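Local coordinates for protein polyketide synthase/nonribosomal peptide synthetase hybrid RzxB (Pseudomonas fluorescens, PDB 5IL6) that probably dehydrates beta-hydroxyacyl intermediates on the rhizoxin assembly line, acting here as the dehydratase domain of a trans-AT polyketide synthase, at residues H12-N20 with A55-D66; R76-Q87 with Q125-E136. All coordinates share one frame; numbering follows the deposited sequence.

From the N terminus, the chain first runs through residues 12-20 and strand 27-32, then turns back into helix 53-67. Contact 1 closes this first loop. The next part of the chain is strand 77-85, which opens contact 2. Strands 98-105 and 110-118 follow, and strand 124-135 closes the second loop. The two loops stand in series and do not cross. They meet side by side, because helix 53-67 lies against strand 77-85: Ile-60 CG2 is 3.5 Å from Ile-80 CD1. Contact 1 thus ties the N-terminal segment to the hot-dog helix, and contact 2 pairs two strands of the sheet that this helix packs on.

Contact 1: residues H12-N20 with A55-D66; sequences HLHPLLHRN and AMIVMIQAALTD
His-14 lies with one ring face on Ala-62 of helix 53-67, the central helix of a hot-dog fold. Segment 12-20 runs past this helix as a loop with a type I turn from His-14 to Leu-17. The imidazole can be followed outward. CB already touches the Ala-62 methyl. Of the ring, CG (3.4 Å) and CD2 (3.5 Å) come nearest to Ala-62 CB; ND1 and NE2 lie somewhat farther off. The methyl sits over the centre of the ring, 3.5 Å from the centroid and 13° off its normal. This is a CH-pi contact. CE1 alone also reaches back a turn to Val-58 CG1, at 3.6 Å. CG is anti to the backbone N (chi1 -173°), which carries the ring over the Ala-62 methyl. Pro-15 CD covers the opposite face near the rim. ND1 accepts a nearly straight hydrogen bond from Leu-16 N, which fixes the ring's rotation and ties it to the turn. With an alanine here the ring is gone, and Leu-16 N would probably lose its acceptor while the Ala-62 methyl loses the face that covers it. Phe-200 also meets this ring, nearly at a right angle.

Leu-16 points its CD1 between Ala-55 and Val-58. Its carbonyl faces Met-59 CG and bonds to Ser-31 OG. Leu-17 straddles the next part of the helix. Its CD1 touches Met-59 CG at 3.6 Å, and CD2 presses on Ala-63 CA at 3.4 Å. The small alanines let the loop come close here. Tyr-29 of strand 27-32 also touches Leu-17 and Ala-63.

The far end is polar. Asn-20 OD1 is bonded to Ser-22 OG, and ND2 turns to a water. That water accepts from Asn-20 ND2 at 3.0 Å and donates to Asp-66 OD2 at 2.7 Å.

Contact 2: residues R76-Q87 with Q125-E136; sequences RGLVISDLSWRQ and QLHCQARASTAE
Leu-83 and Ala-130 meet at a beta bulge between two antiparallel strands. The pair is part of the curved sheet that wraps the central helix, as in the hot-dog family. Regular pairing runs from Gly-77 with Ala-135 to Ser-81 with Arg-131. It resumes one residue out of step at Ser-84 with Gln-129. The chain turns a corner at Asp-82.

On the helix side the surface is knobbed. The Ala-130 methyl is a low spot between two larger side chains. Ile-80 CG2 comes to Ala-130 CB from one side at 3.8 Å, and Leu-83 CB at 3.6 Å. Leu-83 CG is anti to its own nitrogen (chi1 178°), which carries the branch to Cys-128 SG at 3.8 Å. The same sulfur lies obliquely to the Trp-85 ring, 4.7 Å from the centroid of its five-membered part. Leu-83 CD2 covers one face of that indole. Back at the start of the strand, Leu-78 CD1 meets Thr-134 CG2.

The other side is more polar. Ser-81 CB fills the middle of one face of the Arg-131 guanidinium. One water joins Ser-81 OG to Ser-133 OG. Another gathers Asp-82 O, Ser-84 OG and Gln-129 NE2 beside the bulge. At the Gln-87 end, His-127 ND1 donates to Gln-87 O at 2.8 Å. The oxygen is near the ring plane, though the ring nitrogen stands above the carbonyl plane, about 60° out of it. Phe-89 meets the ring edge-to-face.

Trp-85 and Cys-128 pack on Ile-57 and Met-56 of helix 53-67. Strand 124-135 is flanked beyond by strand 110-118, and strand 77-85 by strand 230-239.

Contact 1: residues H12-N20 with A55-D66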
loop_
_atom_site.group_PDB
_atom_site.type_symbol
_atom_site.label_atom_id
_atom_site.label_comp_id
_atom_site.label_asym_id
_atom_site.label_seq_id
_atom_site.Cartn_x
_atom_site.Cartn_y
_atom_site.Cartn_z
ATOM N N HIS A 12 -15.764 14.739 -2.984
ATOM C CA HIS A 12 -14.935 13.660 -3.502
ATOM C C HIS A 12 -15.631 12.319 -3.305
ATOM O O HIS A 12 -16.324 12.099 -2.307
ATOM C CB HIS A 12 -13.580 13.642 -2.799
ATOM C CG HIS A 12 -12.708 14.812 -3.123
ATOM N ND1 HIS A 12 -11.614 15.145 -2.355
ATOM C CD2 HIS A 12 -12.754 15.715 -4.132
ATOM C CE1 HIS A 12 -11.030 16.211 -2.871
ATOM N NE2 HIS A 12 -11.700 16.576 -3.949
ATOM N N LEU A 13 -15.447 11.415 -4.271
ATOM C CA LEU A 13 -15.985 10.067 -4.124
ATOM C C LEU A 13 -15.301 9.332 -2.986
ATOM O O LEU A 13 -15.901 8.450 -2.362
ATOM C CB LEU A 13 -15.796 9.273 -5.416
ATOM C CG LEU A 13 -16.273 9.921 -6.710
ATOM C CD1 LEU A 13 -15.893 9.027 -7.880
ATOM C CD2 LEU A 13 -17.759 10.196 -6.682
ATOM N N HIS A 14 -14.057 9.694 -2.709
ATOM C CA HIS A 14 -13.163 8.999 -1.801
ATOM C C HIS A 14 -11.976 9.926 -1.580
ATOM O O HIS A 14 -11.599 10.658 -2.504
ATOM C CB HIS A 14 -12.732 7.658 -2.400
ATOM C CG HIS A 14 -11.938 6.799 -1.467
ATOM N ND1 HIS A 14 -10.576 6.935 -1.311
ATOM C CD2 HIS A 14 -12.310 5.780 -0.656
ATOM C CE1 HIS A 14 -10.144 6.042 -0.439
ATOM N NE2 HIS A 14 -11.175 5.329 -0.028
ATOM N N PRO A 15 -11.371 9.951 -0.391
ATOM C CA PRO A 15 -10.238 10.869 -0.180
ATOM C C PRO A 15 -9.127 10.728 -1.207
ATOM O O PRO A 15 -8.416 11.707 -1.474
ATOM C CB PRO A 15 -9.754 10.508 1.229
ATOM C CG PRO A 15 -10.935 9.918 1.907
ATOM C CD PRO A 15 -11.775 9.266 0.849
ATOM N N LEU A 16 -8.952 9.544 -1.795
ATOM C CA LEU A 16 -7.915 9.309 -2.792
ATOM C C LEU A 16 -8.466 9.084 -4.192
ATOM O O LEU A 16 -7.685 8.821 -5.116
ATOM C CB LEU A 16 -7.059 8.099 -2.394
ATOM C CG LEU A 16 -6.116 8.246 -1.198
ATOM C CD1 LEU A 16 -5.363 6.942 -0.977
ATOM C CD2 LEU A 16 -5.144 9.401 -1.385
ATOM N N LEU A 17 -9.779 9.185 -4.381
ATOM C CA LEU A 17 -10.408 9.011 -5.694
ATOM C C LEU A 17 -11.440 10.131 -5.795
ATOM O O LEU A 17 -12.579 9.988 -5.345
ATOM C CB LEU A 17 -11.036 7.631 -5.841
ATOM C CG LEU A 17 -11.379 7.211 -7.269
ATOM C CD1 LEU A 17 -10.125 6.727 -7.978
ATOM C CD2 LEU A 17 -12.451 6.137 -7.269
ATOM N N HIS A 18 -11.022 11.256 -6.374
ATOM C CA HIS A 18 -11.779 12.494 -6.235
ATOM C C HIS A 18 -12.996 12.542 -7.150
ATOM O O HIS A 18 -14.094 12.892 -6.703
ATOM C CB HIS A 18 -10.867 13.691 -6.505
ATOM C CG HIS A 18 -9.732 13.812 -5.535
ATOM N ND1 HIS A 18 -8.673 14.671 -5.729
ATOM C CD2 HIS A 18 -9.498 13.186 -4.357
ATOM C CE1 HIS A 18 -7.834 14.569 -4.715
ATOM N NE2 HIS A 18 -8.310 13.674 -3.868
ATOM N N ARG A 19 -12.827 12.216 -8.431
ATOM C CA ARG A 19 -13.848 12.526 -9.421
ATOM C C ARG A 19 -13.991 11.403 -10.437
ATOM O O ARG A 19 -13.015 10.756 -10.823
ATOM C CB ARG A 19 -13.524 13.842 -10.135
ATOM C CG ARG A 19 -13.707 15.065 -9.248
ATOM C CD ARG A 19 -12.606 16.093 -9.451
ATOM N NE ARG A 19 -12.718 17.189 -8.484
ATOM C CZ ARG A 19 -11.815 17.496 -7.554
ATOM N NH1 ARG A 19 -10.683 16.812 -7.436
ATOM N NH2 ARG A 19 -12.043 18.516 -6.735
ATOM N N ASN A 20 -15.234 11.194 -10.867
ATOM C CA ASN A 20 -15.571 10.241 -11.916
ATOM C C ASN A 20 -15.557 10.967 -13.257
ATOM O O ASN A 20 -16.346 11.895 -13.469
ATOM C CB ASN A 20 -16.949 9.634 -11.641
ATOM C CG ASN A 20 -17.284 8.475 -12.561
ATOM O OD1 ASN A 20 -16.807 8.399 -13.692
ATOM N ND2 ASN A 20 -18.126 7.568 -12.075
ATOM N N ALA A 55 -0.819 3.974 -1.328
ATOM C CA ALA A 55 -1.938 4.837 -1.689
ATOM C C ALA A 55 -2.559 4.418 -3.013
ATOM O O ALA A 55 -3.771 4.564 -3.205
ATOM C CB ALA A 55 -1.479 6.292 -1.752
ATOM N N MET A 56 -1.752 3.896 -3.938
ATOM C CA MET A 56 -2.308 3.461 -5.212
ATOM C C MET A 56 -3.155 2.206 -5.043
ATOM O O MET A 56 -4.154 2.036 -5.747
ATOM C CB MET A 56 -1.183 3.227 -6.214
ATOM C CG MET A 56 -0.419 4.498 -6.539
ATOM S SD MET A 56 0.772 4.304 -7.872
ATOM C CE MET A 56 1.838 5.708 -7.559
ATOM N N ILE A 57 -2.796 1.335 -4.098
ATOM C CA ILE A 57 -3.641 0.185 -3.786
ATOM C C ILE A 57 -4.997 0.656 -3.278
ATOM O O ILE A 57 -6.047 0.135 -3.672
ATOM C CB ILE A 57 -2.943 -0.732 -2.766
ATOM C CG1 ILE A 57 -1.755 -1.442 -3.422
ATOM C CG2 ILE A 57 -3.928 -1.744 -2.176
ATOM C CD1 ILE A 57 -0.876 -2.203 -2.451
ATOM N N VAL A 58 -4.991 1.638 -2.376
ATOM C CA VAL A 58 -6.243 2.165 -1.841
ATOM C C VAL A 58 -7.070 2.795 -2.954
ATOM O O VAL A 58 -8.301 2.688 -2.972
ATOM C CB VAL A 58 -5.954 3.169 -0.710
ATOM C CG1 VAL A 58 -7.233 3.874 -0.268
ATOM C CG2 VAL A 58 -5.295 2.461 0.467
ATOM N N MET A 59 -6.409 3.469 -3.892
ATOM C CA MET A 59 -7.130 4.077 -5.003
ATOM C C MET A 59 -7.815 3.019 -5.856
ATOM O O MET A 59 -8.947 3.216 -6.312
ATOM C CB MET A 59 -6.164 4.911 -5.835
ATOM C CG MET A 59 -6.812 5.728 -6.945
ATOM S SD MET A 59 -5.620 6.710 -7.882
ATOM C CE MET A 59 -4.501 7.233 -6.584
ATOM N N ILE A 60 -7.144 1.892 -6.088
ATOM C CA ILE A 60 -7.761 0.800 -6.834
ATOM C C ILE A 60 -8.959 0.255 -6.073
ATOM O O ILE A 60 -10.020 -0.002 -6.655
ATOM C CB ILE A 60 -6.725 -0.302 -7.121
ATOM C CG1 ILE A 60 -5.619 0.245 -8.027
ATOM C CG2 ILE A 60 -7.394 -1.516 -7.766
ATOM C CD1 ILE A 60 -4.443 -0.696 -8.214
ATOM N N GLN A 61 -8.810 0.071 -4.758
ATOM C CA GLN A 61 -9.915 -0.431 -3.949
ATOM C C GLN A 61 -11.103 0.525 -3.987
ATOM O O GLN A 61 -12.253 0.093 -4.122
ATOM C CB GLN A 61 -9.445 -0.655 -2.511
ATOM C CG GLN A 61 -8.409 -1.766 -2.372
ATOM C CD GLN A 61 -7.728 -1.780 -1.017
ATOM O OE1 GLN A 61 -7.733 -0.784 -0.294
ATOM N NE2 GLN A 61 -7.140 -2.917 -0.663
ATOM N N ALA A 62 -10.844 1.828 -3.872
ATOM C CA ALA A 62 -11.925 2.807 -3.936
ATOM C C ALA A 62 -12.590 2.803 -5.308
ATOM O O ALA A 62 -13.819 2.867 -5.412
ATOM C CB ALA A 62 -11.390 4.198 -3.606
ATOM N N ALA A 63 -11.790 2.736 -6.375
ATOM C CA ALA A 63 -12.349 2.766 -7.723
ATOM C C ALA A 63 -13.212 1.542 -7.980
ATOM O O ALA A 63 -14.312 1.651 -8.535
ATOM C CB ALA A 63 -11.224 2.853 -8.755
ATOM N N LEU A 64 -12.730 0.361 -7.589
ATOM C CA LEU A 64 -13.515 -0.850 -7.793
ATOM C C LEU A 64 -14.810 -0.801 -6.995
ATOM O O LEU A 64 -15.874 -1.181 -7.499
ATOM C CB LEU A 64 -12.700 -2.081 -7.398
ATOM C CG LEU A 64 -12.640 -3.206 -8.431
ATOM C CD1 LEU A 64 -14.028 -3.557 -8.978
ATOM C CD2 LEU A 64 -11.690 -2.811 -9.542
ATOM N N THR A 65 -14.735 -0.349 -5.743
ATOM C CA THR A 65 -15.928 -0.268 -4.909
ATOM C C THR A 65 -16.969 0.656 -5.529
ATOM O O THR A 65 -18.170 0.363 -5.495
ATOM C CB THR A 65 -15.546 0.210 -3.509
ATOM O OG1 THR A 65 -14.641 -0.729 -2.914
ATOM C CG2 THR A 65 -16.784 0.356 -2.624
ATOM N N ASP A 66 -16.529 1.782 -6.095
ATOM C CA ASP A 66 -17.461 2.690 -6.755
ATOM C C ASP A 66 -18.046 2.056 -8.012
ATOM O O ASP A 66 -19.259 2.125 -8.245
ATOM C CB ASP A 66 -16.755 4.002 -7.098
ATOM C CG ASP A 66 -17.718 5.088 -7.534
ATOM O OD1 ASP A 66 -18.392 5.668 -6.659
ATOM O OD2 ASP A 66 -17.804 5.361 -8.750
HETATM O O HOH W 1 -19.207 7.573 -9.302
#

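Contact 2: residues R76-Q87 with Q125-E136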
loop_
_atom_site.group_PDB
_atom_site.type_symbol
_atom_site.label_atom_id
_atom_site.label_comp_id
_atom_site.label_asym_id
_atom_site.label_seq_id
_atom_site.Cartn_x
_atom_site.Cartn_y
_atom_site.Cartn_z
ATOM N N ARG A 76 -18.036 -11.235 0.182
ATOM C CA ARG A 76 -16.929 -11.476 -0.731
ATOM C C ARG A 76 -15.840 -10.453 -0.436
ATOM O O ARG A 76 -16.059 -9.460 0.260
ATOM C CB ARG A 76 -17.376 -11.378 -2.197
ATOM C CG ARG A 76 -18.554 -12.260 -2.563
ATOM C CD ARG A 76 -18.813 -12.208 -4.056
ATOM N NE ARG A 76 -18.027 -13.220 -4.758
ATOM C CZ ARG A 76 -17.924 -13.316 -6.080
ATOM N NH1 ARG A 76 -18.536 -12.440 -6.866
ATOM N NH2 ARG A 76 -17.190 -14.282 -6.615
ATOM N N GLY A 77 -14.650 -10.710 -0.965
ATOM C CA GLY A 77 -13.516 -9.823 -0.788
ATOM C C GLY A 77 -13.068 -9.203 -2.095
ATOM O O GLY A 77 -13.249 -9.780 -3.170
ATOM N N LEU A 78 -12.500 -8.005 -1.992
ATOM C CA LEU A 78 -11.901 -7.332 -3.133
ATOM C C LEU A 78 -10.477 -7.844 -3.303
ATOM O O LEU A 78 -9.655 -7.726 -2.386
ATOM C CB LEU A 78 -11.917 -5.819 -2.913
ATOM C CG LEU A 78 -12.127 -4.871 -4.099
ATOM C CD1 LEU A 78 -13.175 -5.372 -5.086
ATOM C CD2 LEU A 78 -12.536 -3.509 -3.558
ATOM N N VAL A 79 -10.185 -8.420 -4.465
ATOM C CA VAL A 79 -8.890 -9.031 -4.736
ATOM C C VAL A 79 -8.206 -8.232 -5.834
ATOM O O VAL A 79 -8.773 -8.035 -6.916
ATOM C CB VAL A 79 -9.025 -10.508 -5.140
ATOM C CG1 VAL A 79 -7.649 -11.115 -5.412
ATOM C CG2 VAL A 79 -9.757 -11.298 -4.058
ATOM N N ILE A 80 -6.997 -7.763 -5.548
ATOM C CA ILE A 80 -6.129 -7.126 -6.529
ATOM C C ILE A 80 -4.958 -8.067 -6.766
ATOM O O ILE A 80 -4.352 -8.561 -5.809
ATOM C CB ILE A 80 -5.656 -5.743 -6.048
ATOM C CG1 ILE A 80 -6.863 -4.822 -5.828
ATOM C CG2 ILE A 80 -4.677 -5.131 -7.046
ATOM C CD1 ILE A 80 -6.534 -3.542 -5.081
ATOM N N SER A 81 -4.652 -8.329 -8.034
ATOM C CA SER A 81 -3.685 -9.352 -8.400
ATOM C C SER A 81 -2.686 -8.809 -9.411
ATOM O O SER A 81 -3.017 -7.959 -10.244
ATOM C CB SER A 81 -4.380 -10.586 -8.987
ATOM O OG SER A 81 -5.252 -11.181 -8.042
ATOM N N ASP A 82 -1.460 -9.322 -9.328
ATOM C CA ASP A 82 -0.403 -9.018 -10.290
ATOM C C ASP A 82 -0.249 -7.512 -10.476
ATOM O O ASP A 82 -0.259 -6.987 -11.591
ATOM C CB ASP A 82 -0.667 -9.710 -11.625
ATOM C CG ASP A 82 -0.623 -11.216 -11.512
ATOM O OD1 ASP A 82 -0.059 -11.721 -10.518
ATOM O OD2 ASP A 82 -1.146 -11.897 -12.418
ATOM N N LEU A 83 -0.104 -6.817 -9.357
ATOM C CA LEU A 83 0.114 -5.382 -9.368
ATOM C C LEU A 83 1.598 -5.100 -9.535
ATOM O O LEU A 83 2.444 -5.810 -8.987
ATOM C CB LEU A 83 -0.410 -4.749 -8.079
ATOM C CG LEU A 83 -0.230 -3.240 -7.879
ATOM C CD1 LEU A 83 -1.324 -2.724 -6.963
ATOM C CD2 LEU A 83 1.136 -2.886 -7.296
ATOM N N SER A 84 1.908 -4.067 -10.308
ATOM C CA SER A 84 3.273 -3.594 -10.451
ATOM C C SER A 84 3.293 -2.082 -10.307
ATOM O O SER A 84 2.437 -1.387 -10.860
ATOM C CB SER A 84 3.867 -4.002 -11.806
ATOM O OG SER A 84 2.951 -3.744 -12.852
ATOM N N TRP A 85 4.264 -1.585 -9.549
ATOM C CA TRP A 85 4.541 -0.160 -9.463
ATOM C C TRP A 85 5.649 0.168 -10.449
ATOM O O TRP A 85 6.678 -0.514 -10.481
ATOM C CB TRP A 85 4.972 0.250 -8.054
ATOM C CG TRP A 85 3.886 0.251 -7.027
ATOM C CD1 TRP A 85 2.969 1.235 -6.807
ATOM C CD2 TRP A 85 3.620 -0.771 -6.058
ATOM N NE1 TRP A 85 2.143 0.888 -5.765
ATOM C CE2 TRP A 85 2.522 -0.339 -5.288
ATOM C CE3 TRP A 85 4.203 -2.008 -5.769
ATOM C CZ2 TRP A 85 1.992 -1.104 -4.251
ATOM C CZ3 TRP A 85 3.675 -2.765 -4.738
ATOM C CH2 TRP A 85 2.582 -2.310 -3.992
ATOM N N ARG A 86 5.434 1.199 -11.257
ATOM C CA ARG A 86 6.451 1.626 -12.203
ATOM C C ARG A 86 7.161 2.853 -11.645
ATOM O O ARG A 86 7.946 2.744 -10.698
ATOM C CB ARG A 86 5.823 1.904 -13.571
ATOM C CG ARG A 86 4.994 0.760 -14.110
ATOM C CD ARG A 86 5.855 -0.308 -14.746
ATOM N NE ARG A 86 5.033 -1.412 -15.247
ATOM C CZ ARG A 86 5.216 -2.702 -14.973
ATOM N NH1 ARG A 86 6.224 -3.107 -14.207
ATOM N NH2 ARG A 86 4.389 -3.601 -15.492
ATOM N N GLN A 87 6.883 4.016 -12.209
ATOM C CA GLN A 87 7.559 5.221 -11.766
ATOM C C GLN A 87 6.856 5.786 -10.537
ATOM O O GLN A 87 5.639 5.662 -10.404
ATOM C CB GLN A 87 7.560 6.266 -12.876
ATOM C CG GLN A 87 7.495 5.684 -14.270
ATOM C CD GLN A 87 8.004 6.643 -15.320
ATOM O OE1 GLN A 87 7.825 7.856 -15.215
ATOM N NE2 GLN A 87 8.651 6.101 -16.342
ATOM N N GLN A 125 2.445 8.699 -18.675
ATOM C CA GLN A 125 3.343 7.870 -17.880
ATOM C C GLN A 125 2.513 6.899 -17.053
ATOM O O GLN A 125 1.660 7.325 -16.266
ATOM C CB GLN A 125 4.215 8.729 -16.963
ATOM C CG GLN A 125 5.011 9.814 -17.671
ATOM C CD GLN A 125 6.293 9.293 -18.286
ATOM O OE1 GLN A 125 6.464 9.312 -19.505
ATOM N NE2 GLN A 125 7.208 8.832 -17.440
ATOM N N LEU A 126 2.774 5.604 -17.213
ATOM C CA LEU A 126 2.083 4.589 -16.429
ATOM C C LEU A 126 2.784 4.447 -15.083
ATOM O O LEU A 126 3.987 4.168 -15.029
ATOM C CB LEU A 126 2.056 3.260 -17.181
ATOM C CG LEU A 126 1.326 2.100 -16.496
ATOM C CD1 LEU A 126 -0.165 2.382 -16.396
ATOM C CD2 LEU A 126 1.572 0.797 -17.241
ATOM N N HIS A 127 2.035 4.637 -14.000
ATOM C CA HIS A 127 2.590 4.566 -12.653
ATOM C C HIS A 127 2.264 3.266 -11.939
ATOM O O HIS A 127 3.066 2.805 -11.121
ATOM C CB HIS A 127 2.079 5.739 -11.810
ATOM C CG HIS A 127 2.671 7.059 -12.191
ATOM N ND1 HIS A 127 3.942 7.440 -11.816
ATOM C CD2 HIS A 127 2.169 8.087 -12.917
ATOM C CE1 HIS A 127 4.196 8.647 -12.292
ATOM N NE2 HIS A 127 3.138 9.060 -12.965
ATOM N N CYS A 128 1.114 2.665 -12.227
ATOM C CA CYS A 128 0.703 1.440 -11.562
ATOM C C CYS A 128 -0.248 0.685 -12.476
ATOM O O CYS A 128 -1.062 1.292 -13.177
ATOM C CB CYS A 128 0.030 1.730 -10.213
ATOM S SG CYS A 128 -0.451 0.247 -9.279
ATOM N N GLN A 129 -0.129 -0.637 -12.464
ATOM C CA GLN A 129 -0.937 -1.511 -13.296
ATOM C C GLN A 129 -1.278 -2.750 -12.486
ATOM O O GLN A 129 -0.437 -3.260 -11.744
ATOM C CB GLN A 129 -0.184 -1.884 -14.581
ATOM C CG GLN A 129 -0.860 -2.918 -15.464
ATOM C CD GLN A 129 0.107 -3.538 -16.451
ATOM O OE1 GLN A 129 -0.004 -3.333 -17.661
ATOM N NE2 GLN A 129 1.069 -4.297 -15.937
ATOM N N ALA A 130 -2.517 -3.217 -12.607
ATOM C CA ALA A 130 -2.940 -4.401 -11.875
ATOM C C ALA A 130 -4.217 -4.938 -12.501
ATOM O O ALA A 130 -4.825 -4.308 -13.371
ATOM C CB ALA A 130 -3.155 -4.092 -10.390
ATOM N N ARG A 131 -4.621 -6.114 -12.032
ATOM C CA ARG A 131 -5.911 -6.700 -12.356
ATOM C C ARG A 131 -6.630 -7.008 -11.052
ATOM O O ARG A 131 -5.995 -7.222 -10.015
ATOM C CB ARG A 131 -5.769 -7.973 -13.212
ATOM C CG ARG A 131 -5.432 -9.222 -12.415
ATOM C CD ARG A 131 -5.233 -10.436 -13.299
ATOM N NE ARG A 131 -5.386 -11.661 -12.513
ATOM C CZ ARG A 131 -4.411 -12.526 -12.243
ATOM N NH1 ARG A 131 -3.180 -12.335 -12.700
ATOM N NH2 ARG A 131 -4.671 -13.604 -11.514
ATOM N N ALA A 132 -7.960 -6.998 -11.099
ATOM C CA ALA A 132 -8.754 -7.171 -9.895
ATOM C C ALA A 132 -9.923 -8.107 -10.167
ATOM O O ALA A 132 -10.240 -8.440 -11.313
ATOM C CB ALA A 132 -9.256 -5.823 -9.366
ATOM N N SER A 133 -10.563 -8.527 -9.082
ATOM C CA SER A 133 -11.723 -9.411 -9.128
ATOM C C SER A 133 -12.377 -9.373 -7.751
ATOM O O SER A 133 -11.907 -8.685 -6.839
ATOM C CB SER A 133 -11.325 -10.833 -9.522
ATOM O OG SER A 133 -10.443 -11.393 -8.564
ATOM N N THR A 134 -13.471 -10.116 -7.608
ATOM C CA THR A 134 -14.103 -10.342 -6.317
ATOM C C THR A 134 -14.161 -11.843 -6.068
ATOM O O THR A 134 -14.359 -12.625 -7.002
ATOM C CB THR A 134 -15.517 -9.751 -6.267
ATOM O OG1 THR A 134 -16.326 -10.358 -7.280
ATOM C CG2 THR A 134 -15.479 -8.246 -6.508
ATOM N N ALA A 135 -13.977 -12.247 -4.812
ATOM C CA ALA A 135 -13.954 -13.666 -4.490
ATOM C C ALA A 135 -14.377 -13.900 -3.048
ATOM O O ALA A 135 -14.232 -13.024 -2.192
ATOM C CB ALA A 135 -12.557 -14.258 -4.703
ATOM N N GLU A 136 -14.913 -15.093 -2.794
ATOM C CA GLU A 136 -14.979 -15.595 -1.429
ATOM C C GLU A 136 -13.560 -15.948 -0.997
ATOM O O GLU A 136 -12.873 -16.707 -1.689
ATOM C CB GLU A 136 -15.875 -16.834 -1.348
ATOM C CG GLU A 136 -17.258 -16.700 -1.965
ATOM C CD GLU A 136 -17.947 -18.047 -2.123
ATOM O OE1 GLU A 136 -17.763 -18.692 -3.181
ATOM O OE2 GLU A 136 -18.651 -18.476 -1.182
HETATM O O HOH W 2 -7.865 -10.538 -9.225
HETATM O O HOH W 3 1.424 -6.126 -13.662
#